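PDB 5B6T: glycosyl hydrolase family 62 protein from Coprinopsis cinerea, which hydrolyses alpha-L-arabinofuranosidic bonds, probably releasing arabinose side groups from arabinoxylan, a hemicellulose of plant cell walls. Local coordinates for residues Y70-Q73 with G77-Y80; V86-F89 with L94-L97; S107-I112 with A116-P121; R122-G127 with S172-G177; I269-G272 with L277-S280. All blocks are in the same frame, centred on the assembly; numbering follows the deposited sequence.

Interaction 1: Y70-Q73 with G77-Y80; sequences YLDQ and GTGY
The carbonyl oxygen of Gly77 is met twice by Asp72: CA of Asp72 directs a C-H at Gly77 O from 3.5 Å, with 140° at the hydrogen, and CB of the same aspartate touches it as well. The favour is returned, since CA of Gly77 sends its own C-H to Asp72 O at 3.5 Å and a straighter 153°. Two backbones can thus close on each other without an N-H...O hydrogen bond between them, the alpha carbons of Asp72 and Gly77 coming within 3.8 Å. Gly77 turns here with a positive phi, which suits a glycine. Next along, the methyl CG2 of Thr78 lies against CB of Asp72 at 3.7 Å and stays near its carboxylate, with OD2 4.0 Å from CG2; the two side chains slant across one another. With CG set between the backbone N and the carbonyl carbon (chi1 65°), the carboxylate of Asp72 is carried past Thr78 CG2 toward Arg21. There OD2 forms a salt bridge with Arg21, whose guanidinium also makes a cation-pi contact with Tyr70. The short 3-10 turn is held by Gln73 N donating to Tyr70 O at 3.1 Å, and buried Leu71 turns inward to Leu52 and Tyr54 of strand 49-57. A compact reversal of this kind suits the connection between successive blades of the five-bladed beta-propeller of family 62, here between strands 68-70 and 82-89.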
# COMPACT_ATOMS: atom_id res chain seq x y z
N TYR A 70 10.16 -11.22 -11.71
CA TYR A 70 8.74 -11.38 -11.96
C TYR A 70 8.19 -12.58 -11.17
O TYR A 70 8.60 -13.72 -11.38
CB TYR A 70 8.50 -11.54 -13.45
CG TYR A 70 8.80 -10.28 -14.25
CD1 TYR A 70 8.00 -9.16 -14.14
CD2 TYR A 70 9.88 -10.24 -15.14
CE1 TYR A 70 8.28 -7.99 -14.86
CE2 TYR A 70 10.15 -9.09 -15.86
CZ TYR A 70 9.34 -7.97 -15.73
OH TYR A 70 9.56 -6.82 -16.48
N LEU A 71 7.26 -12.31 -10.25
CA LEU A 71 6.87 -13.34 -9.29
C LEU A 71 5.99 -14.42 -9.88
O LEU A 71 5.75 -15.44 -9.23
CB LEU A 71 6.24 -12.72 -8.04
CG LEU A 71 7.21 -11.89 -7.21
CD1 LEU A 71 6.44 -11.17 -6.11
CD2 LEU A 71 8.32 -12.75 -6.61
N ASP A 72 5.55 -14.24 -11.13
CA ASP A 72 4.86 -15.34 -11.82
C ASP A 72 5.78 -16.53 -12.11
O ASP A 72 5.29 -17.61 -12.43
CB ASP A 72 4.12 -14.84 -13.08
CG ASP A 72 5.05 -14.29 -14.19
OD1 ASP A 72 6.21 -14.62 -14.25
OD2 ASP A 72 4.51 -13.62 -15.11
N GLN A 73 7.09 -16.35 -11.95
CA GLN A 73 8.05 -17.45 -12.03
C GLN A 73 8.15 -18.30 -10.75
O GLN A 73 8.75 -19.40 -10.76
CB GLN A 73 9.44 -16.93 -12.45
CG GLN A 73 9.44 -16.24 -13.79
CD GLN A 73 8.90 -17.10 -14.90
OE1 GLN A 73 7.80 -16.84 -15.45
NE2 GLN A 73 9.63 -18.12 -15.24
N GLY A 77 2.84 -17.52 -9.23
CA GLY A 77 2.32 -17.91 -10.56
C GLY A 77 1.64 -16.83 -11.38
O GLY A 77 1.51 -15.69 -10.94
N THR A 78 1.31 -17.21 -12.62
CA THR A 78 0.57 -16.36 -13.53
C THR A 78 -0.90 -16.24 -13.14
O THR A 78 -1.41 -16.98 -12.29
CB THR A 78 0.65 -16.89 -14.99
OG1 THR A 78 0.17 -18.23 -15.03
CG2 THR A 78 2.07 -16.80 -15.53
N GLY A 79 -1.53 -15.26 -13.76
CA GLY A 79 -2.88 -14.90 -13.46
C GLY A 79 -2.87 -13.54 -12.84
O GLY A 79 -1.83 -12.92 -12.71
N TYR A 80 -4.06 -13.07 -12.47
CA TYR A 80 -4.20 -11.76 -11.87
C TYR A 80 -3.75 -11.77 -10.41
O TYR A 80 -4.26 -12.56 -9.60
CB TYR A 80 -5.66 -11.33 -11.95
CG TYR A 80 -5.97 -10.03 -11.25
CD1 TYR A 80 -5.81 -8.82 -11.89
CD2 TYR A 80 -6.40 -10.04 -9.94
CE1 TYR A 80 -6.08 -7.62 -11.24
CE2 TYR A 80 -6.68 -8.85 -9.28
CZ TYR A 80 -6.53 -7.67 -9.95
OH TYR A 80 -6.80 -6.49 -9.31

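Interaction 2: V86-F89 with L94-L97; sequences VFYF and LWYL
Trp95 and Tyr88 cross at about a right angle, and following the tryptophan outward shows how a non-hydrogen-bonded pair of an antiparallel hairpin is filled. Its CB sits 3.9 Å from Phe87 O. With CG beside the backbone N and anti to the carbonyl carbon (chi1 -64°), the indole swings back across the partner strand instead of leaving it. CD1 of Tyr88 stands over CG, CD1 and NE1 of Trp95, 3.7 Å from NE1. On the other flank CE3 of Trp95 presses on the backbone, 3.4 Å from C of Phe87, and CZ3 and CH2 at the far end lie under CB of Tyr88. That CB stands 3.7 Å from the centroid of the six-membered ring in a CH-pi contact, while the phenol turns its edge to the five-membered ring, a T-shaped arrangement with planes 59° apart. The hydrogen-bonded pairs, Phe87 with Tyr96 and Phe89 with Leu94, send their side chains to the other face. Phe87 N reaches Tyr96 O at 3.0 Å, Tyr96 N reaches Phe87 O at 2.8 Å, and Phe89 N reaches Leu94 O at 2.8 Å. Tyr96 CB rests over the Phe87 ring; Phe89, whose CB touches Tyr96 CD1, joins both in an aromatic cluster. Strand 94-100 pairs on its other side with strand 104-109. The ring of Phe174 meets those of Phe89 and Tyr96 on their side of the sheet, whereas Val86 and Leu97 pack on Phe41 of strand 37-46.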
# COMPACT_ATOMS: atom_id res chain seq x y z
N VAL A 86 4.01 -6.66 2.09
CA VAL A 86 4.94 -7.61 2.69
C VAL A 86 5.18 -7.32 4.17
O VAL A 86 5.33 -6.17 4.56
CB VAL A 86 6.30 -7.67 1.93
CG1 VAL A 86 7.09 -6.36 2.04
CG2 VAL A 86 7.15 -8.84 2.42
N PHE A 87 5.29 -8.37 4.98
CA PHE A 87 5.65 -8.22 6.40
C PHE A 87 6.09 -9.57 6.93
O PHE A 87 5.77 -10.61 6.35
CB PHE A 87 4.49 -7.66 7.28
CG PHE A 87 3.23 -8.48 7.22
CD1 PHE A 87 3.00 -9.50 8.14
CD2 PHE A 87 2.24 -8.20 6.29
CE1 PHE A 87 1.86 -10.27 8.08
CE2 PHE A 87 1.09 -8.98 6.23
CZ PHE A 87 0.89 -9.97 7.16
N TYR A 88 6.80 -9.54 8.05
CA TYR A 88 7.28 -10.75 8.68
C TYR A 88 6.35 -11.09 9.81
O TYR A 88 6.20 -10.29 10.76
CB TYR A 88 8.70 -10.52 9.21
CG TYR A 88 9.36 -11.70 9.86
CD1 TYR A 88 9.80 -12.78 9.10
CD2 TYR A 88 9.63 -11.68 11.20
CE1 TYR A 88 10.44 -13.86 9.69
CE2 TYR A 88 10.27 -12.75 11.80
CZ TYR A 88 10.67 -13.83 11.05
OH TYR A 88 11.36 -14.87 11.65
N PHE A 89 5.73 -12.26 9.74
CA PHE A 89 4.83 -12.71 10.80
C PHE A 89 5.65 -13.50 11.79
O PHE A 89 5.89 -14.71 11.64
CB PHE A 89 3.66 -13.54 10.27
CG PHE A 89 2.59 -13.77 11.29
CD1 PHE A 89 1.75 -12.74 11.67
CD2 PHE A 89 2.47 -15.00 11.94
CE1 PHE A 89 0.80 -12.92 12.63
CE2 PHE A 89 1.49 -15.19 12.90
CZ PHE A 89 0.67 -14.16 13.26
N LEU A 94 7.73 -16.62 9.33
CA LEU A 94 7.44 -16.61 7.90
C LEU A 94 7.12 -15.19 7.47
O LEU A 94 6.38 -14.49 8.17
CB LEU A 94 6.21 -17.44 7.61
CG LEU A 94 6.33 -18.95 7.61
CD1 LEU A 94 4.94 -19.48 7.34
CD2 LEU A 94 7.31 -19.41 6.54
N TRP A 95 7.63 -14.79 6.31
CA TRP A 95 7.17 -13.59 5.64
C TRP A 95 5.85 -13.91 4.95
O TRP A 95 5.63 -15.02 4.43
CB TRP A 95 8.18 -13.09 4.60
CG TRP A 95 9.48 -12.65 5.15
CD1 TRP A 95 10.57 -13.43 5.37
CD2 TRP A 95 9.85 -11.32 5.53
NE1 TRP A 95 11.60 -12.66 5.87
CE2 TRP A 95 11.19 -11.37 5.97
CE3 TRP A 95 9.18 -10.09 5.51
CZ2 TRP A 95 11.85 -10.24 6.42
CZ3 TRP A 95 9.86 -8.95 5.95
CH2 TRP A 95 11.18 -9.05 6.41
N TYR A 96 4.95 -12.92 4.99
CA TYR A 96 3.69 -12.94 4.25
C TYR A 96 3.72 -11.88 3.19
O TYR A 96 4.29 -10.77 3.41
CB TYR A 96 2.47 -12.72 5.18
CG TYR A 96 2.01 -13.95 5.90
CD1 TYR A 96 2.75 -14.50 6.92
CD2 TYR A 96 0.82 -14.58 5.54
CE1 TYR A 96 2.35 -15.68 7.55
CE2 TYR A 96 0.42 -15.73 6.16
CZ TYR A 96 1.17 -16.28 7.16
OH TYR A 96 0.76 -17.45 7.79
N LEU A 97 3.10 -12.19 2.06
CA LEU A 97 2.83 -11.24 0.97
C LEU A 97 1.32 -11.31 0.72
O LEU A 97 0.81 -12.36 0.29
CB LEU A 97 3.60 -11.63 -0.30
CG LEU A 97 3.63 -10.57 -1.39
CD1 LEU A 97 4.42 -9.32 -0.97
CD2 LEU A 97 4.19 -11.14 -2.70

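Interaction 3: S107-I112 with A116-P121; sequences STNPDI and AGWTAP
The connection between the third and fourth strands of a propeller blade folds back on itself where Asn109, at the end of strand 104-109, lies on Trp118. CB of Asn109 is 3.4 Å from the centroid of the six-membered ring and only 10° off its normal, a close CH-pi contact. The amide stands almost upright on the indole, with ND2 of Asn109 3.5 Å from NE1 of Trp118; its hydrogen bond goes to Asn114 O, within the turn. The carboxamide points this way because CG is anti to the backbone N (chi1 -165°), and its OD1 accepts from Asp111 N. A water at the indole edge accepts from Trp118 NE1 and donates to Ile112 O, at 2.7 Å, so the buried N-H is satisfied. Replacing Trp118 with an alanine would probably leave Asn109 without its floor, cost this water its donor and open a gap beside Leu97 and Leu71. Farther along, Thr119 grips the strand: its OG1 accepts from Thr108 N at 2.8 Å, in the place of a backbone acceptor, and its N donates to Thr108 O at 3.2 Å. Ser107 OG, also bonded to Tyr99 OH, gives a short 2.6 Å bond to Thr119 O. An Asx turn at the end of strand 104-109 thus begins the connection to strand 122-123, and Thr119 pairs with Thr108 ahead of that strand.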
# COMPACT_ATOMS: atom_id res chain seq x y z
N SER A 107 0.56 -15.12 0.04
CA SER A 107 1.63 -16.12 -0.10
C SER A 107 2.53 -16.04 1.12
O SER A 107 2.58 -15.02 1.82
CB SER A 107 2.45 -15.86 -1.37
OG SER A 107 1.64 -15.99 -2.51
N THR A 108 3.29 -17.10 1.36
CA THR A 108 4.28 -17.09 2.43
C THR A 108 5.65 -17.48 1.89
O THR A 108 5.76 -18.00 0.79
CB THR A 108 3.91 -18.03 3.58
OG1 THR A 108 3.84 -19.38 3.10
CG2 THR A 108 2.59 -17.61 4.18
N ASN A 109 6.67 -17.21 2.69
CA ASN A 109 8.06 -17.44 2.32
C ASN A 109 8.94 -17.30 3.55
O ASN A 109 8.89 -16.27 4.21
CB ASN A 109 8.48 -16.40 1.26
CG ASN A 109 9.77 -16.75 0.55
OD1 ASN A 109 10.61 -17.51 1.05
ND2 ASN A 109 9.94 -16.19 -0.62
N PRO A 110 9.77 -18.31 3.87
CA PRO A 110 10.64 -18.13 5.02
C PRO A 110 11.76 -17.12 4.79
O PRO A 110 12.39 -16.74 5.77
CB PRO A 110 11.24 -19.53 5.23
CG PRO A 110 11.11 -20.20 3.94
CD PRO A 110 9.86 -19.66 3.30
N ASP A 111 12.02 -16.74 3.54
CA ASP A 111 13.19 -15.91 3.20
C ASP A 111 12.82 -14.87 2.14
O ASP A 111 12.64 -15.20 0.98
CB ASP A 111 14.32 -16.82 2.68
CG ASP A 111 15.57 -16.06 2.29
OD1 ASP A 111 15.69 -14.86 2.65
OD2 ASP A 111 16.43 -16.73 1.67
N ILE A 112 12.75 -13.60 2.57
CA ILE A 112 12.41 -12.50 1.66
C ILE A 112 13.41 -12.36 0.52
O ILE A 112 13.07 -11.90 -0.58
CB ILE A 112 12.24 -11.17 2.43
CG1 ILE A 112 11.54 -10.11 1.55
CG2 ILE A 112 13.57 -10.64 2.96
CD1 ILE A 112 11.20 -8.86 2.33
N ALA A 116 11.88 -16.60 -5.62
CA ALA A 116 11.36 -17.82 -6.23
C ALA A 116 10.51 -18.66 -5.28
O ALA A 116 9.79 -19.56 -5.74
CB ALA A 116 12.51 -18.66 -6.77
N GLY A 117 10.56 -18.38 -3.97
CA GLY A 117 9.92 -19.18 -2.92
C GLY A 117 8.49 -18.81 -2.56
O GLY A 117 7.85 -19.54 -1.80
N TRP A 118 7.98 -17.71 -3.08
CA TRP A 118 6.60 -17.32 -2.70
C TRP A 118 5.57 -18.34 -3.15
O TRP A 118 5.50 -18.72 -4.33
CB TRP A 118 6.28 -15.95 -3.24
CG TRP A 118 7.08 -14.86 -2.55
CD1 TRP A 118 8.17 -14.19 -3.05
CD2 TRP A 118 6.87 -14.35 -1.24
NE1 TRP A 118 8.64 -13.30 -2.13
CE2 TRP A 118 7.86 -13.37 -1.00
CE3 TRP A 118 5.92 -14.60 -0.25
CZ2 TRP A 118 7.93 -12.65 0.20
CZ3 TRP A 118 5.98 -13.91 0.94
CH2 TRP A 118 6.96 -12.91 1.14
N THR A 119 4.74 -18.76 -2.20
CA THR A 119 3.78 -19.83 -2.42
C THR A 119 2.67 -19.44 -3.39
O THR A 119 2.37 -18.27 -3.60
CB THR A 119 3.16 -20.30 -1.09
OG1 THR A 119 2.58 -19.18 -0.38
CG2 THR A 119 4.17 -20.98 -0.22
N ALA A 120 2.03 -20.46 -3.97
CA ALA A 120 0.82 -20.27 -4.72
C ALA A 120 -0.27 -19.66 -3.81
O ALA A 120 -0.27 -19.92 -2.63
CB ALA A 120 0.33 -21.61 -5.26
N PRO A 121 -1.18 -18.84 -4.37
CA PRO A 121 -2.07 -18.06 -3.51
C PRO A 121 -3.01 -18.92 -2.65
O PRO A 121 -3.52 -19.99 -3.11
CB PRO A 121 -2.90 -17.25 -4.49
CG PRO A 121 -2.09 -17.16 -5.72
CD PRO A 121 -1.32 -18.46 -5.78
O HOH W 1 11.13 -11.87 -2.41

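Interaction 4: R122-G127 with S172-G177; sequences RTFYSG and SNFPNG
Phe124 and Phe174 meet obliquely, their planes 42° apart and their centroids 5.9 Å from each other, so that CE1 of Phe124 lies 3.8 Å from CE1 of Phe174. Pro175 touches both. Its CB approaches Phe124 CE1 at 3.7 Å while also standing over the centre of the Phe174 ring, and its carbonyl O comes to the rim of Phe124 in the plane of that ring, 3.4 Å from CD1. Phe124 CG lies anti to the carbonyl carbon (chi1 -73°), which brings the ring to the proline. The peptide bond before Pro175 is cis, which folds the pyrrolidine back on the phenylalanine preceding it. In the propeller this is a junction between neighbouring blades: Phe124 follows the outermost strand 122-123 of one four-stranded sheet, and the proline belongs to the loop joining strands 163-170 and 182-186 of the next. Phe124 packs besides on Tyr106, Val98 and Leu155. An alanine in place of Phe124 is likely to open a gap between the two blades, leaving Pro175 and the Phe174 ring without their neighbour. The backbones are bridged by water, one molecule donating to Phe124 O at 2.7 Å and to Pro175 O at 2.8 Å.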
# COMPACT_ATOMS: atom_id res chain seq x y z
N ARG A 122 -3.19 -18.48 -1.41
CA ARG A 122 -4.29 -18.94 -0.53
C ARG A 122 -5.16 -17.73 -0.22
O ARG A 122 -4.73 -16.59 -0.43
CB ARG A 122 -3.74 -19.59 0.75
CG ARG A 122 -3.11 -20.96 0.49
CD ARG A 122 -2.40 -21.45 1.75
NE ARG A 122 -1.77 -22.77 1.58
CZ ARG A 122 -1.92 -23.82 2.39
NH1 ARG A 122 -2.69 -23.77 3.47
NH2 ARG A 122 -1.27 -24.96 2.10
N THR A 123 -6.39 -17.94 0.23
CA THR A 123 -7.27 -16.82 0.53
C THR A 123 -7.67 -16.74 2.01
O THR A 123 -7.69 -17.75 2.71
CB THR A 123 -8.52 -16.81 -0.35
OG1 THR A 123 -9.26 -18.01 -0.13
CG2 THR A 123 -8.15 -16.71 -1.82
N PHE A 124 -7.95 -15.51 2.47
CA PHE A 124 -8.34 -15.24 3.84
C PHE A 124 -9.84 -15.49 4.07
O PHE A 124 -10.30 -15.56 5.22
CB PHE A 124 -8.04 -13.76 4.17
CG PHE A 124 -6.59 -13.42 4.34
CD1 PHE A 124 -5.85 -13.95 5.38
CD2 PHE A 124 -5.95 -12.54 3.45
CE1 PHE A 124 -4.54 -13.61 5.57
CE2 PHE A 124 -4.61 -12.18 3.65
CZ PHE A 124 -3.91 -12.73 4.71
N TYR A 125 -10.62 -15.52 2.99
CA TYR A 125 -12.04 -15.80 3.06
C TYR A 125 -12.39 -16.83 1.99
O TYR A 125 -11.71 -16.95 1.00
CB TYR A 125 -12.86 -14.55 2.73
CG TYR A 125 -12.57 -13.28 3.54
CD1 TYR A 125 -13.22 -13.04 4.75
CD2 TYR A 125 -11.74 -12.30 3.04
CE1 TYR A 125 -12.99 -11.87 5.44
CE2 TYR A 125 -11.52 -11.13 3.71
CZ TYR A 125 -12.14 -10.90 4.89
OH TYR A 125 -11.93 -9.70 5.54
N SER A 126 -13.53 -17.49 2.15
CA SER A 126 -13.97 -18.44 1.13
C SER A 126 -14.52 -17.77 -0.15
O SER A 126 -14.55 -18.37 -1.23
CB SER A 126 -14.98 -19.43 1.77
OG SER A 126 -16.20 -18.75 2.03
N GLY A 127 -14.88 -16.49 -0.06
CA GLY A 127 -15.37 -15.71 -1.18
C GLY A 127 -15.57 -14.30 -0.67
O GLY A 127 -15.27 -14.02 0.47
N SER A 172 -2.89 -16.05 17.21
CA SER A 172 -2.53 -17.47 17.10
C SER A 172 -3.18 -18.14 15.91
O SER A 172 -2.59 -19.04 15.33
CB SER A 172 -2.87 -18.26 18.39
OG SER A 172 -4.22 -18.07 18.75
N ASN A 173 -4.37 -17.71 15.49
CA ASN A 173 -5.06 -18.38 14.38
C ASN A 173 -4.69 -17.86 12.97
O ASN A 173 -4.90 -18.56 11.99
CB ASN A 173 -6.57 -18.28 14.51
CG ASN A 173 -7.13 -19.22 15.56
OD1 ASN A 173 -6.52 -20.24 15.90
ND2 ASN A 173 -8.29 -18.88 16.09
N PHE A 174 -4.16 -16.63 12.93
CA PHE A 174 -3.72 -16.01 11.67
C PHE A 174 -2.92 -17.05 10.86
O PHE A 174 -2.05 -17.71 11.41
CB PHE A 174 -2.90 -14.75 11.92
CG PHE A 174 -2.46 -14.05 10.66
CD1 PHE A 174 -3.28 -13.13 10.04
CD2 PHE A 174 -1.23 -14.35 10.08
CE1 PHE A 174 -2.87 -12.51 8.85
CE2 PHE A 174 -0.83 -13.74 8.89
CZ PHE A 174 -1.66 -12.83 8.28
N PRO A 175 -3.19 -17.18 9.55
CA PRO A 175 -4.05 -16.39 8.68
C PRO A 175 -5.50 -16.87 8.62
O PRO A 175 -6.28 -16.31 7.84
CB PRO A 175 -3.41 -16.62 7.31
CG PRO A 175 -2.95 -18.04 7.38
CD PRO A 175 -2.46 -18.22 8.79
N ASN A 176 -5.87 -17.86 9.43
CA ASN A 176 -7.24 -18.38 9.43
C ASN A 176 -8.13 -17.63 10.41
O ASN A 176 -7.64 -16.94 11.30
CB ASN A 176 -7.19 -19.87 9.80
CG ASN A 176 -6.33 -20.66 8.82
OD1 ASN A 176 -6.58 -20.63 7.63
ND2 ASN A 176 -5.30 -21.29 9.32
N GLY A 177 -9.42 -17.76 10.21
CA GLY A 177 -10.41 -17.29 11.16
C GLY A 177 -10.88 -15.85 11.04
O GLY A 177 -11.61 -15.39 11.90
O HOH W 2 -6.05 -19.47 4.57
O HOH W 3 -9.04 -16.17 7.57

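Interaction 5: I269-G272 with L277-S280; sequences IRSG and LPIS
Arg270 and Leu277 form the tight end of this contact: the methyl CD1 of Leu277 lies over one face of the guanidinium, off-centre above the NE-CZ bond, 3.4 Å from both NE and CZ of Arg270. The arginine chain, extended from CG to NE, carries the guanidinium to Leu277, and at its start CB of Arg270 is pressed to 3.2 Å from Pro278 O. The cation's ends are held by other partners, NH2 in a salt bridge with Glu267 and NH1 on Val86 O, which probably fixes the plane that the leucine covers. The side chain of Arg270 lies about 8 Å from the bound calcium ion. Pro278 and Ile279 form a short strand added, parallel, to the edge of strand 195-202 in one propeller sheet, and the loop 269-272 is tied to it by Ser271 N donating to Pro278 O at 2.9 Å. Ser271 OG, bonded to Asp203, still touches Pro278 CB at 3.4 Å. Toward Ser280 the side chains slacken, CB of Ser271 being 4.4 Å from CB of Ser280. Between Ile269 and Ser280 a water takes the place of a direct bond, donating to Ile269 O and accepting from Ser280 N at 3.0 Å.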
# COMPACT_ATOMS: atom_id res chain seq x y z
N ILE A 269 7.91 4.26 4.85
CA ILE A 269 9.06 3.49 5.34
C ILE A 269 8.83 3.19 6.82
O ILE A 269 8.52 4.11 7.62
CB ILE A 269 10.38 4.24 5.12
CG1 ILE A 269 10.71 4.49 3.63
CG2 ILE A 269 11.53 3.51 5.78
CD1 ILE A 269 10.37 3.42 2.65
N ARG A 270 8.94 1.92 7.20
CA ARG A 270 8.60 1.47 8.54
C ARG A 270 9.78 1.50 9.50
O ARG A 270 10.91 1.61 9.07
CB ARG A 270 8.06 0.03 8.46
CG ARG A 270 6.97 -0.18 7.42
CD ARG A 270 6.51 -1.62 7.42
NE ARG A 270 5.84 -1.91 6.18
CZ ARG A 270 5.66 -3.13 5.70
NH1 ARG A 270 5.99 -4.19 6.42
NH2 ARG A 270 5.13 -3.27 4.50
N SER A 271 9.50 1.42 10.79
CA SER A 271 10.56 1.32 11.78
C SER A 271 10.89 -0.13 12.10
O SER A 271 11.88 -0.40 12.82
CB SER A 271 10.14 2.02 13.06
OG SER A 271 8.92 1.51 13.52
N GLY A 272 10.11 -1.06 11.56
CA GLY A 272 10.33 -2.49 11.79
C GLY A 272 9.47 -3.28 10.83
O GLY A 272 8.50 -2.73 10.30
N LEU A 277 3.34 -3.61 11.89
CA LEU A 277 3.37 -2.46 10.95
C LEU A 277 3.68 -1.12 11.65
O LEU A 277 2.92 -0.14 11.57
CB LEU A 277 2.07 -2.38 10.13
CG LEU A 277 1.96 -3.28 8.89
CD1 LEU A 277 2.97 -2.84 7.82
CD2 LEU A 277 2.13 -4.77 9.18
N PRO A 278 4.83 -1.05 12.33
CA PRO A 278 5.19 0.17 13.03
C PRO A 278 5.88 1.20 12.16
O PRO A 278 6.65 0.86 11.24
CB PRO A 278 6.16 -0.33 14.10
CG PRO A 278 6.84 -1.49 13.47
CD PRO A 278 5.86 -2.09 12.49
N ILE A 279 5.63 2.48 12.47
CA ILE A 279 6.39 3.59 11.93
C ILE A 279 6.92 4.46 13.06
O ILE A 279 6.33 4.55 14.12
CB ILE A 279 5.55 4.48 10.97
CG1 ILE A 279 4.31 5.03 11.67
CG2 ILE A 279 5.19 3.71 9.68
CD1 ILE A 279 3.69 6.23 10.99
N SER A 280 8.05 5.07 12.80
CA SER A 280 8.54 6.16 13.63
C SER A 280 7.74 7.40 13.30
O SER A 280 7.38 7.65 12.14
CB SER A 280 10.00 6.44 13.31
OG SER A 280 10.42 7.65 13.95
O HOH W 4 9.44 4.92 10.13

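Overall arrangement
Along the chain the five contacts follow one another in order of their numbers. Interaction 1 lies in the connection leading into the four-stranded sheet that holds interaction 2, and its Leu71 packs on Leu97 and Trp118. Interaction 3 starts on the neighbouring strand 104-109, its centre about 9 Å from that of interaction 2. Interaction 4 joins the outermost strand of this blade to the next blade, its centre about 14 Å from that of interaction 2. Interaction 5, far later in sequence, returns to the hairpin, also about 14 Å between centres, where Arg270 bonds Val86 O. Interactions 1 and 5 are the most distant pair, about 28 Å between centres.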